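Local coordinates for protein ofchtiv-g5 (PDB 6JM8) that probably hydrolyses chitin as a group IV insect chitinase of glycoside hydrolase family 18, binding N-acetylglucosamine sugars in a pocket of its TIM barrel, at residues A[289-294]-A[353-358]; A[345-350]-A[362-367]. All coordinates share one frame; numbering follows the deposited sequence.

Contact 1 (A[289-294]-A[353-358]); sequences FCYILQ and HGLCGE
Cys290 sets its sulfur between its own backbone N and carbonyl carbon (chi1 72°), while Cys356 swings its sulfur the other way, beside the backbone N and anti to the carbonyl carbon (chi1 -63°). The two sulfurs thereby meet in a disulfide, SG of Cys290 lying 2.0 Å from SG of Cys356, with a right-handed twist about the S-S bond (chi3 77°). The bond fastens the helix 286-295 to the loop that runs from strand 341-345 to helix 362-372. By the usual plan of family 18 chitinases, this helix belongs to the alpha+beta insertion after the seventh barrel strand, and the loop follows the eighth.

Tyr291 lies just beyond the bridge. Its backbone N is 3.3 Å from SG of Cys356, and its CB is 4.2 Å from the same sulfur. The Tyr291 ring slants against Leu355, CD1 of the ring approaching CB of Leu355 at 4.1 Å. One helical turn on from Cys290, Gln294 reaches out with a chain bent at its second torsion and lays its amide end over the Leu355-Cys356 backbone, with CD of Gln294 3.7 Å from O of Leu355; how that amide is turned remains doubtful. Asp351 steadies the loop side, since its two carboxylate oxygens accept hydrogen bonds from the backbone N of Leu355 and of Cys356. On the helix side, Phe289 packs edge-to-face on Trp299 and Phe321.

The contact lies at the surface and buries just 259 Å², with little apolar packing beside the sulfurs. The attachment of helix to loop therefore probably depends chiefly on the covalent bond, and a reducing environment would be expected to weaken it.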
loop_
_atom_site.group_PDB
_atom_site.type_symbol
_atom_site.label_atom_id
_atom_site.label_comp_id
_atom_site.label_asym_id
_atom_site.label_seq_id
_atom_site.Cartn_x
_atom_site.Cartn_y
_atom_site.Cartn_z
ATOM N N PHE A 289 -2.941 -11.128 13.523
ATOM C CA PHE A 289 -4.060 -10.776 14.391
ATOM C C PHE A 289 -5.223 -11.758 14.297
ATOM O O PHE A 289 -5.905 -11.984 15.303
ATOM C CB PHE A 289 -4.562 -9.362 14.102
ATOM C CG PHE A 289 -5.412 -8.804 15.205
ATOM C CD1 PHE A 289 -4.914 -8.722 16.496
ATOM C CD2 PHE A 289 -6.712 -8.395 14.965
ATOM C CE1 PHE A 289 -5.688 -8.228 17.522
ATOM C CE2 PHE A 289 -7.493 -7.897 15.990
ATOM C CZ PHE A 289 -6.979 -7.814 17.270
ATOM N N CYS A 290 -5.484 -12.337 13.121
ATOM C CA CYS A 290 -6.518 -13.367 13.060
ATOM C C CYS A 290 -6.147 -14.560 13.931
ATOM O O CYS A 290 -7.027 -15.196 14.523
ATOM C CB CYS A 290 -6.774 -13.798 11.611
ATOM S SG CYS A 290 -5.491 -14.790 10.798
ATOM N N TYR A 291 -4.850 -14.863 14.032
ATOM C CA TYR A 291 -4.394 -15.927 14.922
ATOM C C TYR A 291 -4.494 -15.503 16.382
ATOM O O TYR A 291 -4.897 -16.298 17.239
ATOM C CB TYR A 291 -2.959 -16.316 14.562
ATOM C CG TYR A 291 -2.414 -17.516 15.308
ATOM C CD1 TYR A 291 -2.783 -18.810 14.955
ATOM C CD2 TYR A 291 -1.514 -17.354 16.356
ATOM C CE1 TYR A 291 -2.281 -19.907 15.633
ATOM C CE2 TYR A 291 -1.007 -18.445 17.039
ATOM C CZ TYR A 291 -1.394 -19.717 16.673
ATOM O OH TYR A 291 -0.890 -20.803 17.350
ATOM N N ILE A 292 -4.137 -14.250 16.681
ATOM C CA ILE A 292 -4.263 -13.737 18.044
ATOM C C ILE A 292 -5.716 -13.805 18.503
ATOM O O ILE A 292 -6.014 -14.244 19.620
ATOM C CB ILE A 292 -3.710 -12.302 18.129
ATOM C CG1 ILE A 292 -2.189 -12.323 18.300
ATOM C CG2 ILE A 292 -4.364 -11.543 19.271
ATOM C CD1 ILE A 292 -1.521 -10.992 18.008
ATOM N N LEU A 293 -6.640 -13.372 17.641
ATOM C CA LEU A 293 -8.063 -13.469 17.952
ATOM C C LEU A 293 -8.480 -14.918 18.165
ATOM O O LEU A 293 -9.274 -15.224 19.063
ATOM C CB LEU A 293 -8.883 -12.847 16.823
ATOM C CG LEU A 293 -8.920 -11.325 16.730
ATOM C CD1 LEU A 293 -9.789 -10.888 15.563
ATOM C CD2 LEU A 293 -9.436 -10.743 18.024
ATOM N N GLN A 294 -7.949 -15.820 17.341
ATOM C CA GLN A 294 -8.313 -17.229 17.423
ATOM C C GLN A 294 -7.891 -17.844 18.752
ATOM O O GLN A 294 -8.612 -18.672 19.319
ATOM C CB GLN A 294 -7.657 -17.977 16.267
ATOM C CG GLN A 294 -8.126 -19.381 16.070
ATOM C CD GLN A 294 -8.087 -19.766 14.620
ATOM O OE1 GLN A 294 -7.081 -20.272 14.134
ATOM N NE2 GLN A 294 -9.175 -19.510 13.910
ATOM N N HIS A 353 -0.581 -19.112 5.444
ATOM C CA HIS A 353 -0.583 -20.476 5.957
ATOM C C HIS A 353 -1.989 -21.015 6.190
ATOM O O HIS A 353 -2.154 -22.231 6.341
ATOM C CB HIS A 353 0.200 -20.550 7.268
ATOM C CG HIS A 353 1.685 -20.511 7.091
ATOM N ND1 HIS A 353 2.375 -21.467 6.378
ATOM C CD2 HIS A 353 2.613 -19.635 7.544
ATOM C CE1 HIS A 353 3.663 -21.179 6.394
ATOM N NE2 HIS A 353 3.835 -20.072 7.095
ATOM N N GLY A 354 -2.993 -20.145 6.232
ATOM C CA GLY A 354 -4.348 -20.586 6.511
ATOM C C GLY A 354 -4.539 -21.085 7.927
ATOM O O GLY A 354 -5.241 -22.082 8.138
ATOM N N LEU A 355 -3.923 -20.421 8.905
ATOM C CA LEU A 355 -4.085 -20.823 10.295
ATOM C C LEU A 355 -5.430 -20.413 10.873
ATOM O O LEU A 355 -5.818 -20.932 11.923
ATOM C CB LEU A 355 -2.973 -20.223 11.159
ATOM C CG LEU A 355 -1.542 -20.338 10.639
ATOM C CD1 LEU A 355 -0.575 -19.627 11.572
ATOM C CD2 LEU A 355 -1.161 -21.798 10.476
ATOM N N CYS A 356 -6.155 -19.511 10.211
ATOM C CA CYS A 356 -7.317 -18.860 10.802
ATOM C C CYS A 356 -8.644 -19.386 10.259
ATOM O O CYS A 356 -9.686 -18.752 10.464
ATOM C CB CYS A 356 -7.208 -17.348 10.615
ATOM S SG CYS A 356 -5.767 -16.679 11.496
ATOM N N GLY A 357 -8.626 -20.538 9.596
ATOM C CA GLY A 357 -9.855 -21.237 9.286
ATOM C C GLY A 357 -10.672 -20.698 8.132
ATOM O O GLY A 357 -11.857 -21.015 8.037
ATOM N N GLU A 358 -10.074 -19.907 7.241
ATOM C CA GLU A 358 -10.795 -19.387 6.091
ATOM C C GLU A 358 -10.032 -19.652 4.800
ATOM O O GLU A 358 -10.212 -18.924 3.814
ATOM C CB GLU A 358 -11.077 -17.895 6.266
ATOM C CG GLU A 358 -11.992 -17.619 7.435
ATOM C CD GLU A 358 -12.175 -16.142 7.677
ATOM O OE1 GLU A 358 -11.156 -15.416 7.701
ATOM O OE2 GLU A 358 -13.334 -15.705 7.846
#

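Contact 2 (A[345-350]-A[362-367]); sequences WSIETD and PLLNTI. With NAG (2-acetamido-2-deoxy-beta-D-glucopyranose), chain B; NAG (2-acetamido-2-deoxy-beta-D-glucopyranose), chain C.
Asp350 turns its carboxylate onto the first turn of helix 362-372, which follows the eighth strand of the (beta/alpha)8 TIM barrel. With CG anti to the backbone N (chi1 -155°), the group grips two successive amides. OD1 of Asp350 accepts from N of Leu363 at 3.2 Å through its syn lone pair, and OD2 takes N of Leu364 at 2.8 Å, also on the syn side but 26° out of the carboxylate plane. This pairing fixes the rotation of the buried carboxylate, and its negative charge probably suits the helix start. The Asp350 side chain stands about at a right angle to that of Leu364 and runs antiparallel alongside the ring of Pro362, OD1 of Asp350 coming 3.2 Å from CD of Pro362. Nearby, Ile347 and Leu364 slant across each other, CD1 of Ile347 meeting CD2 of Leu364 at 3.8 Å.

Upstream, Trp345 ends the barrel strand, and a cis peptide joins it to Ser346, as in other family 18 chitinases. The indole of Trp345 lies in the glycan pocket: CB of Ser346 covers one face, and on the opposite one C5 of the chain B NAG stands 3.4 Å above the indole plane, offset toward the rim.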
loop_
_atom_site.group_PDB
_atom_site.type_symbol
_atom_site.label_atom_id
_atom_site.label_comp_id
_atom_site.label_asym_id
_atom_site.label_seq_id
_atom_site.Cartn_x
_atom_site.Cartn_y
_atom_site.Cartn_z
ATOM N N TRP A 345 -1.429 -3.887 0.244
ATOM C CA TRP A 345 -0.221 -3.834 1.054
ATOM C C TRP A 345 -0.465 -4.635 2.325
ATOM O O TRP A 345 -1.290 -4.244 3.158
ATOM C CB TRP A 345 0.167 -2.397 1.391
ATOM C CG TRP A 345 1.440 -2.374 2.124
ATOM C CD1 TRP A 345 1.616 -2.588 3.455
ATOM C CD2 TRP A 345 2.742 -2.185 1.568
ATOM N NE1 TRP A 345 2.945 -2.524 3.766
ATOM C CE2 TRP A 345 3.661 -2.275 2.627
ATOM C CE3 TRP A 345 3.219 -1.930 0.280
ATOM C CZ2 TRP A 345 5.031 -2.125 2.442
ATOM C CZ3 TRP A 345 4.578 -1.782 0.095
ATOM C CH2 TRP A 345 5.470 -1.879 1.172
ATOM N N SER A 346 0.234 -5.759 2.478
ATOM C CA SER A 346 1.100 -6.339 1.455
ATOM C C SER A 346 0.912 -7.851 1.536
ATOM O O SER A 346 0.335 -8.341 2.506
ATOM C CB SER A 346 2.565 -5.946 1.666
ATOM O OG SER A 346 3.010 -6.309 2.960
ATOM N N ILE A 347 1.404 -8.588 0.537
ATOM C CA ILE A 347 1.019 -9.993 0.406
ATOM C C ILE A 347 1.516 -10.827 1.582
ATOM O O ILE A 347 0.869 -11.810 1.968
ATOM C CB ILE A 347 1.510 -10.560 -0.942
ATOM C CG1 ILE A 347 0.884 -11.934 -1.200
ATOM C CG2 ILE A 347 3.035 -10.644 -0.982
ATOM C CD1 ILE A 347 1.081 -12.446 -2.610
ATOM N N GLU A 348 2.636 -10.443 2.196
ATOM C CA GLU A 348 3.265 -11.295 3.201
ATOM C C GLU A 348 2.543 -11.296 4.549
ATOM O O GLU A 348 2.965 -12.043 5.439
ATOM C CB GLU A 348 4.729 -10.886 3.391
ATOM C CG GLU A 348 4.926 -9.585 4.143
ATOM C CD GLU A 348 5.085 -8.392 3.220
ATOM O OE1 GLU A 348 4.884 -8.548 1.996
ATOM O OE2 GLU A 348 5.415 -7.296 3.720
ATOM N N THR A 349 1.483 -10.504 4.739
ATOM C CA THR A 349 0.685 -10.583 5.958
ATOM C C THR A 349 -0.747 -11.038 5.707
ATOM O O THR A 349 -1.587 -10.919 6.605
ATOM C CB THR A 349 0.677 -9.247 6.707
ATOM O OG1 THR A 349 0.173 -8.213 5.855
ATOM C CG2 THR A 349 2.078 -8.891 7.183
ATOM N N ASP A 350 -1.053 -11.549 4.516
ATOM C CA ASP A 350 -2.240 -12.378 4.384
ATOM C C ASP A 350 -2.057 -13.629 5.234
ATOM O O ASP A 350 -0.945 -13.975 5.640
ATOM C CB ASP A 350 -2.477 -12.757 2.919
ATOM C CG ASP A 350 -3.935 -13.070 2.619
ATOM O OD1 ASP A 350 -4.717 -13.267 3.573
ATOM O OD2 ASP A 350 -4.299 -13.121 1.424
ATOM N N PRO A 362 -6.715 -15.886 2.538
ATOM C CA PRO A 362 -8.156 -15.569 2.512
ATOM C C PRO A 362 -8.460 -14.175 1.995
ATOM O O PRO A 362 -9.468 -13.987 1.303
ATOM C CB PRO A 362 -8.575 -15.740 3.979
ATOM C CG PRO A 362 -7.335 -15.494 4.747
ATOM C CD PRO A 362 -6.231 -16.079 3.916
ATOM N N LEU A 363 -7.617 -13.189 2.307
ATOM C CA LEU A 363 -7.857 -11.836 1.817
ATOM C C LEU A 363 -7.597 -11.741 0.317
ATOM O O LEU A 363 -8.400 -11.163 -0.425
ATOM C CB LEU A 363 -6.987 -10.835 2.581
ATOM C CG LEU A 363 -7.125 -10.783 4.106
ATOM C CD1 LEU A 363 -6.274 -9.655 4.674
ATOM C CD2 LEU A 363 -8.577 -10.621 4.533
ATOM N N LEU A 364 -6.479 -12.307 -0.148
ATOM C CA LEU A 364 -6.157 -12.255 -1.571
ATOM C C LEU A 364 -7.140 -13.081 -2.392
ATOM O O LEU A 364 -7.525 -12.677 -3.496
ATOM C CB LEU A 364 -4.723 -12.734 -1.801
ATOM C CG LEU A 364 -4.128 -12.629 -3.206
ATOM C CD1 LEU A 364 -4.382 -11.258 -3.808
ATOM C CD2 LEU A 364 -2.635 -12.921 -3.156
ATOM N N ASN A 365 -7.553 -14.242 -1.877
ATOM C CA ASN A 365 -8.562 -15.032 -2.574
ATOM C C ASN A 365 -9.899 -14.304 -2.607
ATOM O O ASN A 365 -10.640 -14.400 -3.593
ATOM C CB ASN A 365 -8.715 -16.403 -1.915
ATOM C CG ASN A 365 -7.824 -17.456 -2.545
ATOM O OD1 ASN A 365 -7.957 -17.772 -3.727
ATOM N ND2 ASN A 365 -6.911 -18.008 -1.755
ATOM N N THR A 366 -10.227 -13.573 -1.537
ATOM C CA THR A 366 -11.445 -12.769 -1.540
ATOM C C THR A 366 -11.391 -11.706 -2.630
ATOM O O THR A 366 -12.373 -11.495 -3.351
ATOM C CB THR A 366 -11.656 -12.121 -0.171
ATOM O OG1 THR A 366 -11.769 -13.137 0.834
ATOM C CG2 THR A 366 -12.921 -11.275 -0.168
ATOM N N ILE A 367 -10.244 -11.039 -2.774
ATOM C CA ILE A 367 -10.091 -10.023 -3.813
ATOM C C ILE A 367 -10.304 -10.633 -5.191
ATOM O O ILE A 367 -11.060 -10.103 -6.014
ATOM C CB ILE A 367 -8.712 -9.349 -3.710
ATOM C CG1 ILE A 367 -8.611 -8.533 -2.423
ATOM C CG2 ILE A 367 -8.471 -8.462 -4.922
ATOM C CD1 ILE A 367 -7.193 -8.162 -2.055
HETATM C C1 NAG B . 2.901 3.213 2.563
HETATM C C2 NAG B . 4.099 2.586 1.776
HETATM C C3 NAG B . 4.979 1.705 2.676
HETATM C C4 NAG B . 4.270 1.317 3.960
HETATM C C5 NAG B . 2.816 0.983 3.679
HETATM C C6 NAG B . 2.131 0.509 4.936
HETATM C C7 NAG B . 3.708 2.301 -0.639
HETATM C C8 NAG B . 3.214 1.379 -1.708
HETATM N N2 NAG B . 3.645 1.835 0.612
HETATM O O3 NAG B . 6.214 2.344 2.976
HETATM O O4 NAG B . 4.845 0.120 4.465
HETATM O O5 NAG B . 2.107 2.147 3.228
HETATM O O6 NAG B . 1.747 1.624 5.727
HETATM O O7 NAG B . 4.125 3.426 -0.896
HETATM C C1 NAG C . 5.976 0.354 5.291
HETATM C C2 NAG C . 6.028 -0.805 6.285
HETATM C C3 NAG C . 7.320 -0.749 7.127
HETATM C C4 NAG C . 8.524 -0.598 6.208
HETATM C C5 NAG C . 8.314 0.622 5.330
HETATM C C6 NAG C . 9.459 0.892 4.392
HETATM C C7 NAG C . 3.966 -1.757 7.222
HETATM C C8 NAG C . 4.264 -2.980 6.415
HETATM N N2 NAG C . 4.849 -0.757 7.135
HETATM O O3 NAG C . 7.437 -1.913 7.941
HETATM O O4 NAG C . 9.756 -0.464 6.892
HETATM O O5 NAG C . 7.167 0.387 4.521
HETATM O O6 NAG C . 9.222 2.115 3.728
HETATM O O7 NAG C . 2.980 -1.684 7.946
#

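Both contacts draw on the connection between strand 341-345 and helix 362-372, and their segments alternate along the chain: 289-294, 345-350, 353-358, 362-367. Contact 2 is buried between the barrel wall and its surrounding helices, its centre about 12 Å from that of the chain, joining the loop just after the last strand to the helix that follows. Contact 1 sits at the surface, the centres of the two contacts about 13 Å apart, and ties the middle of the same connection to helix 286-295. One connection is thus held at its start by the barrel helix and farther along by the disulfide, linking helix 286-295, probably part of the insertion, to the loop after the strand whose last residue, Trp345, meets the glycan.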